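Local coordinates for protein lipolytic enzyme (Clostridium thermocellum, PDB 2VPT) that serves as the catalytic domain of a cellulosomal family 3 carbohydrate esterase, an acetylxylan esterase that removes acetyl groups from xylan, at residues A[23-29]-A[50-55]; A[18-22]-A[178-184]; A[122-128]-A[156-162]; A[91-97]-A[132-138]. All coordinates share one frame; numbering follows the deposited sequence.

Contact 1: A[23-29]-A[50-55]; sequences EMGSYRT and SGPSSL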
loop_
_atom_site.group_PDB
_atom_site.type_symbol
_atom_site.label_atom_id
_atom_site.label_comp_id
_atom_site.label_asym_id
_atom_site.label_seq_id
_atom_site.Cartn_x
_atom_site.Cartn_y
_atom_site.Cartn_z
ATOM N N GLU A 23 -7.017 -5.578 -1.220
ATOM C CA GLU A 23 -6.232 -4.741 -2.144
ATOM C C GLU A 23 -5.849 -3.399 -1.546
ATOM O O GLU A 23 -5.916 -2.362 -2.201
ATOM C CB GLU A 23 -6.975 -4.548 -3.474
ATOM C CG GLU A 23 -7.304 -5.862 -4.130
ATOM C CD GLU A 23 -7.765 -5.772 -5.564
ATOM O OE1 GLU A 23 -8.040 -4.659 -6.090
ATOM O OE2 GLU A 23 -7.841 -6.874 -6.170
HETATM N N MSE A 24 -5.420 -3.442 -0.292
HETATM C CA MSE A 24 -4.903 -2.259 0.399
HETATM C C MSE A 24 -5.941 -1.154 0.541
HETATM O O MSE A 24 -5.630 0.036 0.543
HETATM C CB MSE A 24 -3.611 -1.753 -0.252
HETATM C CG MSE A 24 -2.564 -2.820 -0.532
HETATM SE SE MSE A 24 -1.761 -3.660 1.028
HETATM C CE MSE A 24 -1.496 -2.181 1.764
ATOM N N GLY A 25 -7.195 -1.576 0.697
ATOM C CA GLY A 25 -8.291 -0.662 0.993
ATOM C C GLY A 25 -8.707 -0.638 2.454
ATOM O O GLY A 25 -9.436 0.281 2.857
ATOM N N SER A 26 -8.251 -1.604 3.260
ATOM C CA SER A 26 -8.562 -1.602 4.671
ATOM C C SER A 26 -10.073 -1.505 4.883
ATOM O O SER A 26 -10.854 -2.064 4.096
ATOM C CB SER A 26 -7.764 -0.447 5.331
ATOM O OG SER A 26 -8.045 -0.259 6.703
ATOM N N TYR A 27 -10.481 -0.842 5.955
ATOM C CA TYR A 27 -11.882 -0.581 6.214
ATOM C C TYR A 27 -12.403 0.580 5.373
ATOM O O TYR A 27 -13.591 0.888 5.416
ATOM C CB TYR A 27 -12.098 -0.285 7.711
ATOM C CG TYR A 27 -11.440 0.989 8.205
ATOM C CD1 TYR A 27 -12.095 2.204 8.115
ATOM C CD2 TYR A 27 -10.156 0.978 8.755
ATOM C CE1 TYR A 27 -11.512 3.378 8.535
ATOM C CE2 TYR A 27 -9.550 2.160 9.176
ATOM C CZ TYR A 27 -10.233 3.361 9.065
ATOM O OH TYR A 27 -9.696 4.554 9.484
ATOM N N ARG A 28 -11.504 1.267 4.673
ATOM C CA ARG A 28 -11.866 2.489 3.946
ATOM C C ARG A 28 -12.827 2.201 2.792
ATOM O O ARG A 28 -13.736 2.987 2.533
ATOM C CB ARG A 28 -10.607 3.223 3.472
ATOM C CG ARG A 28 -9.802 3.792 4.655
ATOM C CD ARG A 28 -8.428 4.276 4.278
ATOM N NE ARG A 28 -7.479 3.205 3.995
ATOM C CZ ARG A 28 -7.047 2.832 2.788
ATOM N NH1 ARG A 28 -7.496 3.373 1.658
ATOM N NH2 ARG A 28 -6.174 1.853 2.714
ATOM N N THR A 29 -12.654 1.067 2.130
ATOM C CA THR A 29 -13.523 0.714 0.975
ATOM C C THR A 29 -14.985 0.655 1.411
ATOM O O THR A 29 -15.850 1.348 0.873
ATOM C CB THR A 29 -13.099 -0.627 0.388
ATOM O OG1 THR A 29 -11.701 -0.565 0.083
ATOM C CG2 THR A 29 -13.890 -0.952 -0.877
ATOM N N SER A 50 -3.880 4.107 -1.740
ATOM C CA SER A 50 -3.990 2.690 -2.019
ATOM C C SER A 50 -5.422 2.230 -1.872
ATOM O O SER A 50 -6.192 2.810 -1.107
ATOM C CB SER A 50 -3.100 1.864 -1.090
ATOM O OG SER A 50 -3.518 1.895 0.265
ATOM N N GLY A 51 -5.761 1.159 -2.575
ATOM C CA GLY A 51 -7.079 0.603 -2.483
ATOM C C GLY A 51 -7.464 -0.123 -3.748
ATOM O O GLY A 51 -6.792 0.004 -4.767
ATOM N N PRO A 52 -8.590 -0.840 -3.709
ATOM C CA PRO A 52 -9.111 -1.478 -4.910
ATOM C C PRO A 52 -9.685 -0.437 -5.848
ATOM O O PRO A 52 -9.974 0.679 -5.444
ATOM C CB PRO A 52 -10.228 -2.351 -4.365
ATOM C CG PRO A 52 -10.715 -1.634 -3.154
ATOM C CD PRO A 52 -9.473 -1.034 -2.540
ATOM N N SER A 53 -9.878 -0.829 -7.107
ATOM C CA SER A 53 -10.475 0.060 -8.099
ATOM C C SER A 53 -11.833 0.618 -7.663
ATOM O O SER A 53 -12.194 1.737 -8.020
ATOM C CB SER A 53 -10.595 -0.657 -9.455
ATOM O OG SER A 53 -9.371 -0.554 -10.158
ATOM N N SER A 54 -12.560 -0.163 -6.866
ATOM C CA SER A 54 -13.909 0.195 -6.434
ATOM C C SER A 54 -13.987 1.357 -5.450
ATOM O O SER A 54 -15.038 1.977 -5.311
ATOM C CB SER A 54 -14.637 -1.002 -5.845
ATOM O OG SER A 54 -14.104 -1.361 -4.565
ATOM N N LEU A 55 -12.883 1.642 -4.746
ATOM C CA LEU A 55 -12.878 2.715 -3.770
ATOM C C LEU A 55 -12.575 4.031 -4.476
ATOM O O LEU A 55 -11.479 4.191 -5.006
ATOM C CB LEU A 55 -11.808 2.418 -2.709
ATOM C CG LEU A 55 -11.497 3.529 -1.690
ATOM C CD1 LEU A 55 -12.764 4.038 -1.001
ATOM C CD2 LEU A 55 -10.453 3.026 -0.658
HETATM O O HOH W 1 -3.764 -0.591 -3.725
HETATM O O HOH W 2 -9.560 -3.519 -7.866
#
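Arg-28 reaches Ser-50 with the edge of its guanidinium: NH1 gives a nearly straight hydrogen bond to Ser-50 O (3.1 Å, 167° at the hydrogen), with the acceptor close to the guanidinium plane. The bend at chi3 (-73°) angles the chain so that Gly-25 O lies over the centre of one guanidinium face, and NH2 bonds Met-24 O from above the carbonyl plane. That same Met-24 O takes a second hydrogen bond, in its carbonyl plane, from Ser-50 OG at 2.8 Å; this serine hydroxyl also hydrogen-bonds His-60 NE2. Farther along, the Pro-52 ring wedges between two side chains. Its CD and CG edge meets Thr-29 OG1, with CD 3.5 Å away, while the Glu-23 chain, extended beyond CG, passes the ring obliquely and brings OE1 3.6 Å from Pro-52 CB. A water ties Glu-23 OE1 to Ser-53 N, and the same oxygen bonds Trp-66 of the second subunit. Leu-55 runs at about a right angle to Arg-28, and its CD2 packs 3.8 Å from NH1. A type I beta turn from Pro-52 to Leu-55 is thus fastened to the lead-in of helix 28-37, at the subunit interface of this SGNH-hydrolase fold.

Contact 2: A[18-22]-A[178-184]; sequences GMGGG and HLSEIGY
The backbones of Gly-21 and Leu-179 meet through one fairly straight hydrogen bond, Gly-21 N to Leu-179 O (2.9 Å, 164° at the hydrogen), and Gly-20 CA adds a CA-H...O contact to the same carbonyl. Gly-20 and Gly-21 bring bare backbone against Leu-179 O and the start of the helix, with Gly-21 CA 3.9 Å from Glu-181 N. The Tyr-184 hydroxyl donates to Met-19 O at 2.6 Å, in the carbonyl plane, and Leu-179 CB covers one face of the Tyr-184 ring while Gly-21 O lies at the edge. Met-19, a selenomethionine here, runs alongside His-178 in the same direction: its CB stands 3.6 Å from the imidazole centroid, almost exactly over the centre, a CH-pi contact, and SE lies obliquely off the ring. Ser-180 is the N-cap of helix 181-203; its OG accepts from Gly-183 N and also hydrogen-bonds Thr-170 O. His-178 itself bonds Ser-14 through NE2 and Asp-175 through ND1, geometry consistent with the Ser-His-Asp catalytic triad of SGNH hydrolases.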
loop_
_atom_site.group_PDB
_atom_site.type_symbol
_atom_site.label_atom_id
_atom_site.label_comp_id
_atom_site.label_asym_id
_atom_site.label_seq_id
_atom_site.Cartn_x
_atom_site.Cartn_y
_atom_site.Cartn_z
ATOM N N GLY A 18 -3.946 -1.298 5.057
ATOM C CA GLY A 18 -4.771 -2.386 4.537
ATOM C C GLY A 18 -4.069 -3.661 4.128
ATOM O O GLY A 18 -4.467 -4.326 3.172
HETATM N N MSE A 19 -3.024 -4.048 4.850
HETATM C CA MSE A 19 -2.437 -5.348 4.601
HETATM C C MSE A 19 -3.489 -6.427 4.867
HETATM O O MSE A 19 -4.475 -6.208 5.581
HETATM C CB MSE A 19 -1.195 -5.573 5.461
HETATM C CG MSE A 19 -0.044 -4.706 5.070
HETATM SE SE MSE A 19 1.621 -5.227 5.925
HETATM C CE MSE A 19 2.869 -4.421 4.734
ATOM N N GLY A 20 -3.288 -7.596 4.276
ATOM C CA GLY A 20 -4.272 -8.673 4.339
ATOM C C GLY A 20 -5.096 -8.685 3.075
ATOM O O GLY A 20 -4.575 -8.500 1.964
ATOM N N GLY A 21 -6.389 -8.917 3.239
ATOM C CA GLY A 21 -7.306 -8.933 2.101
ATOM C C GLY A 21 -7.849 -7.556 1.785
ATOM O O GLY A 21 -7.843 -6.670 2.631
ATOM N N GLY A 22 -8.313 -7.380 0.553
ATOM C CA GLY A 22 -8.963 -6.155 0.135
ATOM C C GLY A 22 -8.156 -5.158 -0.679
ATOM O O GLY A 22 -8.554 -4.018 -0.792
ATOM N N HIS A 178 -3.337 -10.253 9.529
ATOM C CA HIS A 178 -4.170 -9.145 9.104
ATOM C C HIS A 178 -5.540 -9.624 8.674
ATOM O O HIS A 178 -5.733 -10.791 8.331
ATOM C CB HIS A 178 -3.507 -8.402 7.949
ATOM C CG HIS A 178 -2.247 -7.705 8.345
ATOM N ND1 HIS A 178 -1.003 -8.212 8.055
ATOM C CD2 HIS A 178 -2.042 -6.559 9.032
ATOM C CE1 HIS A 178 -0.079 -7.394 8.537
ATOM N NE2 HIS A 178 -0.683 -6.389 9.141
ATOM N N LEU A 179 -6.481 -8.694 8.699
ATOM C CA LEU A 179 -7.860 -8.985 8.340
ATOM C C LEU A 179 -8.026 -9.363 6.870
ATOM O O LEU A 179 -7.303 -8.885 6.000
ATOM C CB LEU A 179 -8.750 -7.774 8.655
ATOM C CG LEU A 179 -8.910 -7.406 10.130
ATOM C CD1 LEU A 179 -9.513 -6.025 10.225
ATOM C CD2 LEU A 179 -9.738 -8.442 10.902
ATOM N N SER A 180 -9.014 -10.221 6.619
ATOM C CA SER A 180 -9.513 -10.486 5.280
ATOM C C SER A 180 -10.435 -9.364 4.814
ATOM O O SER A 180 -10.780 -8.456 5.578
ATOM C CB SER A 180 -10.333 -11.766 5.309
ATOM O OG SER A 180 -11.460 -11.564 6.145
ATOM N N GLU A 181 -10.886 -9.435 3.564
ATOM C CA GLU A 181 -11.870 -8.491 3.069
ATOM C C GLU A 181 -13.138 -8.497 3.935
ATOM O O GLU A 181 -13.690 -7.447 4.256
ATOM C CB GLU A 181 -12.199 -8.830 1.613
ATOM C CG GLU A 181 -12.920 -7.772 0.839
ATOM C CD GLU A 181 -12.869 -8.068 -0.658
ATOM O OE1 GLU A 181 -13.260 -9.185 -1.046
ATOM O OE2 GLU A 181 -12.414 -7.206 -1.444
ATOM N N ILE A 182 -13.595 -9.687 4.311
ATOM C CA ILE A 182 -14.742 -9.812 5.196
ATOM C C ILE A 182 -14.474 -9.180 6.560
ATOM O O ILE A 182 -15.310 -8.459 7.083
ATOM C CB ILE A 182 -15.183 -11.280 5.329
ATOM C CG1 ILE A 182 -15.996 -11.664 4.094
ATOM C CG2 ILE A 182 -16.030 -11.493 6.593
ATOM C CD1 ILE A 182 -17.448 -11.218 4.163
ATOM N N GLY A 183 -13.290 -9.414 7.116
ATOM C CA GLY A 183 -12.930 -8.822 8.392
ATOM C C GLY A 183 -12.924 -7.307 8.321
ATOM O O GLY A 183 -13.426 -6.640 9.213
ATOM N N TYR A 184 -12.367 -6.751 7.246
ATOM C CA TYR A 184 -12.375 -5.307 7.086
ATOM C C TYR A 184 -13.783 -4.730 6.948
ATOM O O TYR A 184 -14.049 -3.625 7.403
ATOM C CB TYR A 184 -11.495 -4.859 5.917
ATOM C CG TYR A 184 -10.011 -4.807 6.220
ATOM C CD1 TYR A 184 -9.531 -3.987 7.219
ATOM C CD2 TYR A 184 -9.092 -5.504 5.458
ATOM C CE1 TYR A 184 -8.165 -3.888 7.486
ATOM C CE2 TYR A 184 -7.736 -5.434 5.722
ATOM C CZ TYR A 184 -7.274 -4.623 6.742
ATOM O OH TYR A 184 -5.907 -4.518 7.012
#

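Contact 3: A[122-128]-A[156-162]; sequences TLFVADY and VYFVKLS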
loop_
_atom_site.group_PDB
_atom_site.type_symbol
_atom_site.label_atom_id
_atom_site.label_comp_id
_atom_site.label_asym_id
_atom_site.label_seq_id
_atom_site.Cartn_x
_atom_site.Cartn_y
_atom_site.Cartn_z
ATOM N N THR A 122 -12.116 16.814 15.371
ATOM C CA THR A 122 -12.817 15.738 16.041
ATOM C C THR A 122 -11.987 14.476 15.860
ATOM O O THR A 122 -11.583 14.146 14.740
ATOM C CB THR A 122 -14.230 15.566 15.482
ATOM O OG1 THR A 122 -14.991 16.741 15.802
ATOM C CG2 THR A 122 -14.934 14.336 16.049
ATOM N N LEU A 123 -11.736 13.778 16.960
ATOM C CA LEU A 123 -10.837 12.622 16.970
ATOM C C LEU A 123 -11.551 11.363 17.432
ATOM O O LEU A 123 -12.231 11.354 18.454
ATOM C CB LEU A 123 -9.636 12.909 17.885
ATOM C CG LEU A 123 -8.583 11.804 18.043
ATOM C CD1 LEU A 123 -7.854 11.471 16.736
ATOM C CD2 LEU A 123 -7.547 12.188 19.115
ATOM N N PHE A 124 -11.409 10.304 16.652
ATOM C CA PHE A 124 -11.852 8.965 17.007
ATOM C C PHE A 124 -10.632 8.097 17.216
ATOM O O PHE A 124 -9.702 8.131 16.416
ATOM C CB PHE A 124 -12.729 8.381 15.897
ATOM C CG PHE A 124 -14.047 9.075 15.751
ATOM C CD1 PHE A 124 -15.110 8.695 16.527
ATOM C CD2 PHE A 124 -14.214 10.137 14.881
ATOM C CE1 PHE A 124 -16.330 9.324 16.425
ATOM C CE2 PHE A 124 -15.444 10.781 14.779
ATOM C CZ PHE A 124 -16.497 10.362 15.554
ATOM N N VAL A 125 -10.644 7.334 18.305
ATOM C CA VAL A 125 -9.546 6.444 18.674
ATOM C C VAL A 125 -10.089 5.031 18.782
ATOM O O VAL A 125 -11.011 4.786 19.567
ATOM C CB VAL A 125 -8.904 6.871 20.001
ATOM C CG1 VAL A 125 -7.788 5.888 20.386
ATOM C CG2 VAL A 125 -8.354 8.306 19.879
ATOM N N ALA A 126 -9.508 4.109 18.016
ATOM C CA ALA A 126 -9.933 2.713 17.977
ATOM C C ALA A 126 -9.032 1.767 18.768
ATOM O O ALA A 126 -7.819 1.975 18.855
ATOM C CB ALA A 126 -9.996 2.233 16.536
ATOM N N ASP A 127 -9.633 0.719 19.326
ATOM C CA ASP A 127 -8.876 -0.466 19.719
ATOM C C ASP A 127 -8.832 -1.492 18.571
ATOM O O ASP A 127 -9.257 -1.174 17.450
ATOM C CB ASP A 127 -9.352 -1.031 21.071
ATOM C CG ASP A 127 -10.695 -1.710 21.025
ATOM O OD1 ASP A 127 -11.366 -1.699 19.977
ATOM O OD2 ASP A 127 -11.076 -2.281 22.081
ATOM N N TYR A 128 -8.288 -2.681 18.813
ATOM C CA TYR A 128 -8.068 -3.686 17.781
ATOM C C TYR A 128 -9.027 -4.860 17.886
ATOM O O TYR A 128 -9.503 -5.221 18.961
ATOM C CB TYR A 128 -6.622 -4.216 17.857
ATOM C CG TYR A 128 -5.582 -3.229 17.396
ATOM C CD1 TYR A 128 -4.980 -3.370 16.168
ATOM C CD2 TYR A 128 -5.187 -2.153 18.198
ATOM C CE1 TYR A 128 -4.010 -2.472 15.737
ATOM C CE2 TYR A 128 -4.235 -1.256 17.766
ATOM C CZ TYR A 128 -3.659 -1.410 16.524
ATOM O OH TYR A 128 -2.688 -0.512 16.105
ATOM N N VAL A 156 -13.000 13.781 21.675
ATOM C CA VAL A 156 -12.380 12.483 21.382
ATOM C C VAL A 156 -13.340 11.366 21.780
ATOM O O VAL A 156 -13.976 11.419 22.848
ATOM C CB VAL A 156 -10.993 12.333 22.064
ATOM C CG1 VAL A 156 -11.106 12.441 23.597
ATOM C CG2 VAL A 156 -10.307 11.032 21.650
ATOM N N TYR A 157 -13.457 10.356 20.923
ATOM C CA TYR A 157 -14.469 9.322 21.043
ATOM C C TYR A 157 -13.842 7.973 20.769
ATOM O O TYR A 157 -13.005 7.851 19.876
ATOM C CB TYR A 157 -15.605 9.592 20.034
ATOM C CG TYR A 157 -16.178 10.978 20.195
ATOM C CD1 TYR A 157 -17.156 11.231 21.154
ATOM C CD2 TYR A 157 -15.712 12.043 19.436
ATOM C CE1 TYR A 157 -17.669 12.508 21.329
ATOM C CE2 TYR A 157 -16.218 13.333 19.603
ATOM C CZ TYR A 157 -17.191 13.555 20.560
ATOM O OH TYR A 157 -17.704 14.828 20.741
ATOM N N PHE A 158 -14.245 6.970 21.532
ATOM C CA PHE A 158 -13.725 5.619 21.436
ATOM C C PHE A 158 -14.515 4.813 20.418
ATOM O O PHE A 158 -15.741 4.834 20.392
ATOM C CB PHE A 158 -13.799 4.947 22.823
ATOM C CG PHE A 158 -13.339 3.518 22.856
ATOM C CD1 PHE A 158 -12.083 3.146 22.394
ATOM C CD2 PHE A 158 -14.150 2.541 23.389
ATOM C CE1 PHE A 158 -11.683 1.826 22.449
ATOM C CE2 PHE A 158 -13.749 1.231 23.452
ATOM C CZ PHE A 158 -12.512 0.869 22.976
ATOM N N VAL A 159 -13.800 4.083 19.577
ATOM C CA VAL A 159 -14.387 3.179 18.604
ATOM C C VAL A 159 -13.977 1.766 18.986
ATOM O O VAL A 159 -12.807 1.380 18.871
ATOM C CB VAL A 159 -13.935 3.522 17.176
ATOM C CG1 VAL A 159 -14.514 2.513 16.176
ATOM C CG2 VAL A 159 -14.327 4.972 16.833
ATOM N N LYS A 160 -14.940 1.001 19.490
ATOM C CA LYS A 160 -14.652 -0.324 20.020
ATOM C C LYS A 160 -14.627 -1.389 18.930
ATOM O O LYS A 160 -15.507 -2.240 18.842
ATOM C CB LYS A 160 -15.688 -0.688 21.098
ATOM C CG LYS A 160 -15.296 -1.899 21.929
ATOM C CD LYS A 160 -16.274 -2.164 23.062
ATOM C CE LYS A 160 -16.176 -3.565 23.583
ATOM N NZ LYS A 160 -16.877 -3.701 24.897
ATOM N N LEU A 161 -13.588 -1.366 18.103
ATOM C CA LEU A 161 -13.416 -2.396 17.089
ATOM C C LEU A 161 -13.327 -3.801 17.680
ATOM O O LEU A 161 -13.648 -4.798 17.015
ATOM C CB LEU A 161 -12.190 -2.105 16.210
ATOM C CG LEU A 161 -12.220 -0.772 15.452
ATOM C CD1 LEU A 161 -10.991 -0.615 14.587
ATOM C CD2 LEU A 161 -13.491 -0.640 14.610
ATOM N N SER A 162 -12.901 -3.893 18.944
ATOM C CA SER A 162 -12.824 -5.191 19.616
ATOM C C SER A 162 -14.174 -5.866 19.860
ATOM O O SER A 162 -14.191 -7.049 20.214
ATOM C CB SER A 162 -12.083 -5.067 20.944
ATOM O OG SER A 162 -12.744 -4.180 21.826
#
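Asp-127 turns its carboxylate onto Ser-162 and is held there by two bonds, one to each oxygen. OD1 accepts from Ser-162 N at 2.9 Å, and OD2 from Ser-162 OG at a short 2.5 Å; both donors arrive on the syn side but out of the carboxylate plane. Chi1 of 72° sets CG between the backbone N and the carbonyl carbon, which aims the acid across at 161-162 just where the strands end. OD2 also sits at the edge of the Phe-158 ring, 3.6 Å from CZ. Before this point the strands run parallel, 29° apart in direction, in a regular ladder: Tyr-157 N bonds Leu-123 O, Val-125 N bonds Tyr-157 O, Val-159 N bonds Val-125 O, and Asp-127 N closes it with a longer bond to Val-159 O. On one face Phe-124 and Tyr-157 meet as an oblique pair, planes at 37°, with Phe-124 CD1 3.7 Å from Tyr-157 CB; Ala-126 CB touches Leu-161 CD1 at 3.6 Å. On the other, Val-156 CG2 fits against Val-125 CG2 (3.8 Å) and Leu-123. These strands are joined by a beta-alpha-beta crossover through the short helix 136-139 and helix 142-151; the latter packs on Val-125, Val-156 and Phe-158. Helix 104-117 covers Leu-123, helix 181-203 covers Phe-124 and Tyr-157, and strand 86-90 continues the sheet beyond 122-126.

Contact 4: A[91-97]-A[132-138]; sequences IGGNDLL and PEAIKQY
Gly-92 and Gly-93 begin the Gly-x-Asn-Asp sequence that marks SGNH hydrolases, and Tyr-138 and Ile-135 pack against them. The Tyr-138 hydroxyl donates to Ile-91 O at 2.8 Å, tilted 19° from the carbonyl plane, with the oxygen lying at the ring edge. Gly-92 O stands over one face of the ring, near its rim. With CG opposite the backbone N (chi1 177°), the tyrosine stretches from its helix to the N-terminal end of helix 93-99, and its OH comes 3.5 Å from Gly-92 CA. Gly-93 is covered by the end of Ile-135, whose CD1 touches its CA at 3.7 Å. In related enzymes the asparagine of this motif contributes to the oxyanion hole, and Asn-94 probably has that part here. One turn on, helix 93-99 turns two leucines to the partner. Leu-96 CD2 lies 3.4 Å from Ala-134 O and 4.2 Å from both Ile-135 CD1 and Tyr-138 CB. Leu-97 and Pro-132 reach toward each other tip to tip, Leu-97 CD1 meeting Pro-132 CG at 4.0 Å, at a proline that follows a cis peptide bond, and the leucine's CD2 comes near Ala-134 CB. Helices 68-82 and 104-117 pack against Ile-91 and Tyr-138.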
loop_
_atom_site.group_PDB
_atom_site.type_symbol
_atom_site.label_atom_id
_atom_site.label_comp_id
_atom_site.label_asym_id
_atom_site.label_seq_id
_atom_site.Cartn_x
_atom_site.Cartn_y
_atom_site.Cartn_z
ATOM N N ILE A 91 -3.908 2.926 16.281
ATOM C CA ILE A 91 -2.457 2.816 16.422
ATOM C C ILE A 91 -2.065 2.208 17.762
ATOM O O ILE A 91 -2.825 2.260 18.734
ATOM C CB ILE A 91 -1.835 4.219 16.246
ATOM C CG1 ILE A 91 -0.350 4.176 15.867
ATOM C CG2 ILE A 91 -2.089 5.091 17.456
ATOM C CD1 ILE A 91 -0.058 3.608 14.486
ATOM N N GLY A 92 -0.883 1.591 17.786
ATOM C CA GLY A 92 -0.258 1.104 19.025
ATOM C C GLY A 92 -0.031 -0.381 19.076
ATOM O O GLY A 92 0.695 -0.868 19.943
ATOM N N GLY A 93 -0.610 -1.127 18.148
ATOM C CA GLY A 93 -0.395 -2.549 18.098
ATOM C C GLY A 93 1.068 -2.884 17.872
ATOM O O GLY A 93 1.578 -3.857 18.426
ATOM N N ASN A 94 1.745 -2.091 17.048
ATOM C CA ASN A 94 3.140 -2.363 16.767
ATOM C C ASN A 94 4.015 -2.009 17.966
ATOM O O ASN A 94 5.051 -2.658 18.175
ATOM C CB ASN A 94 3.640 -1.664 15.503
ATOM C CG ASN A 94 3.059 -2.257 14.250
ATOM O OD1 ASN A 94 2.626 -1.528 13.349
ATOM N ND2 ASN A 94 3.025 -3.562 14.181
ATOM N N ASP A 95 3.645 -0.990 18.737
ATOM C CA ASP A 95 4.395 -0.716 19.991
ATOM C C ASP A 95 4.443 -1.972 20.846
ATOM O O ASP A 95 5.502 -2.338 21.361
ATOM C CB ASP A 95 3.785 0.429 20.774
ATOM C CG ASP A 95 3.760 1.717 19.984
ATOM O OD1 ASP A 95 4.478 2.671 20.343
ATOM O OD2 ASP A 95 3.015 1.776 18.967
ATOM N N LEU A 96 3.317 -2.662 20.976
ATOM C CA LEU A 96 3.270 -3.897 21.753
ATOM C C LEU A 96 4.023 -5.028 21.075
ATOM O O LEU A 96 4.942 -5.615 21.660
ATOM C CB LEU A 96 1.824 -4.310 22.042
ATOM C CG LEU A 96 1.666 -5.638 22.786
ATOM C CD1 LEU A 96 2.293 -5.572 24.200
ATOM C CD2 LEU A 96 0.208 -6.044 22.870
ATOM N N LEU A 97 3.664 -5.323 19.832
ATOM C CA LEU A 97 4.105 -6.538 19.169
ATOM C C LEU A 97 5.530 -6.420 18.627
ATOM O O LEU A 97 6.254 -7.421 18.605
ATOM C CB LEU A 97 3.114 -6.927 18.055
ATOM C CG LEU A 97 1.695 -7.216 18.547
ATOM C CD1 LEU A 97 0.746 -7.350 17.353
ATOM C CD2 LEU A 97 1.624 -8.454 19.425
ATOM N N PRO A 132 -3.499 -10.872 17.167
ATOM C CA PRO A 132 -3.292 -12.027 18.038
ATOM C C PRO A 132 -3.856 -11.764 19.432
ATOM O O PRO A 132 -4.081 -10.610 19.799
ATOM C CB PRO A 132 -1.765 -12.160 18.091
ATOM C CG PRO A 132 -1.258 -10.818 17.792
ATOM C CD PRO A 132 -2.222 -10.229 16.813
ATOM N N GLU A 133 -4.070 -12.832 20.196
ATOM C CA GLU A 133 -4.615 -12.749 21.552
ATOM C C GLU A 133 -3.915 -11.680 22.399
ATOM O O GLU A 133 -4.562 -10.966 23.163
ATOM C CB GLU A 133 -4.524 -14.134 22.227
ATOM C CG GLU A 133 -4.816 -14.193 23.731
ATOM C CD GLU A 133 -6.289 -14.363 24.078
ATOM O OE1 GLU A 133 -7.156 -14.183 23.189
ATOM O OE2 GLU A 133 -6.578 -14.673 25.260
ATOM N N ALA A 134 -2.599 -11.549 22.228
ATOM C CA ALA A 134 -1.792 -10.610 22.991
ATOM C C ALA A 134 -2.279 -9.163 22.894
ATOM O O ALA A 134 -2.075 -8.381 23.810
ATOM C CB ALA A 134 -0.334 -10.689 22.544
ATOM N N ILE A 135 -2.924 -8.799 21.788
ATOM C CA ILE A 135 -3.354 -7.417 21.602
ATOM C C ILE A 135 -4.417 -6.987 22.628
ATOM O O ILE A 135 -4.562 -5.801 22.916
ATOM C CB ILE A 135 -3.861 -7.182 20.159
ATOM C CG1 ILE A 135 -3.806 -5.701 19.796
ATOM C CG2 ILE A 135 -5.315 -7.649 19.980
ATOM C CD1 ILE A 135 -2.443 -5.105 19.714
ATOM N N LYS A 136 -5.128 -7.956 23.209
ATOM C CA LYS A 136 -6.162 -7.639 24.197
ATOM C C LYS A 136 -5.595 -6.854 25.390
ATOM O O LYS A 136 -6.279 -6.034 25.993
ATOM C CB LYS A 136 -6.837 -8.920 24.691
ATOM C CG LYS A 136 -7.631 -9.683 23.622
ATOM C CD LYS A 136 -8.311 -10.909 24.227
ATOM C CE LYS A 136 -9.048 -11.719 23.192
ATOM N NZ LYS A 136 -9.581 -12.989 23.766
ATOM N N GLN A 137 -4.326 -7.084 25.717
ATOM C CA GLN A 137 -3.693 -6.373 26.812
ATOM C C GLN A 137 -3.616 -4.873 26.549
ATOM O O GLN A 137 -3.771 -4.050 27.449
ATOM C CB GLN A 137 -2.283 -6.915 27.056
ATOM C CG GLN A 137 -1.726 -6.551 28.416
ATOM C CD GLN A 137 -0.321 -7.070 28.670
ATOM O OE1 GLN A 137 0.397 -7.492 27.760
ATOM N NE2 GLN A 137 0.081 -7.020 29.923
ATOM N N TYR A 138 -3.353 -4.517 25.291
ATOM C CA TYR A 138 -3.334 -3.117 24.874
ATOM C C TYR A 138 -4.763 -2.571 24.732
ATOM O O TYR A 138 -5.054 -1.469 25.185
ATOM C CB TYR A 138 -2.564 -2.969 23.558
ATOM C CG TYR A 138 -2.549 -1.576 22.992
ATOM C CD1 TYR A 138 -2.152 -0.498 23.749
ATOM C CD2 TYR A 138 -2.938 -1.332 21.687
ATOM C CE1 TYR A 138 -2.134 0.767 23.249
ATOM C CE2 TYR A 138 -2.934 -0.069 21.177
ATOM C CZ TYR A 138 -2.537 0.989 21.948
ATOM O OH TYR A 138 -2.522 2.283 21.472
#

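How the contacts relate
Contacts 1 and 2 lie side by side, centres about 10 Å apart, both sitting on the loop between helices 14-17 and 28-37; Ser-26 O comes 3.4 Å from Tyr-184 CB, and both reach the second subunit. Contacts 3 and 4 form the other pair, their centres about 15 Å apart. They are joined by Tyr-128, whose OH is 3.0 Å from Gly-93 N, probably hydrogen-bonded, and which also bonds Asp-13, the neighbour of Ser-14. The two pairs do not touch: the smallest gap, between contacts 1 and 3, is about 6 Å at their nearest atoms. The probable catalytic histidine belongs to contact 2, and the calcium ion lies about 9 Å from the Leu-55 side chain of contact 1.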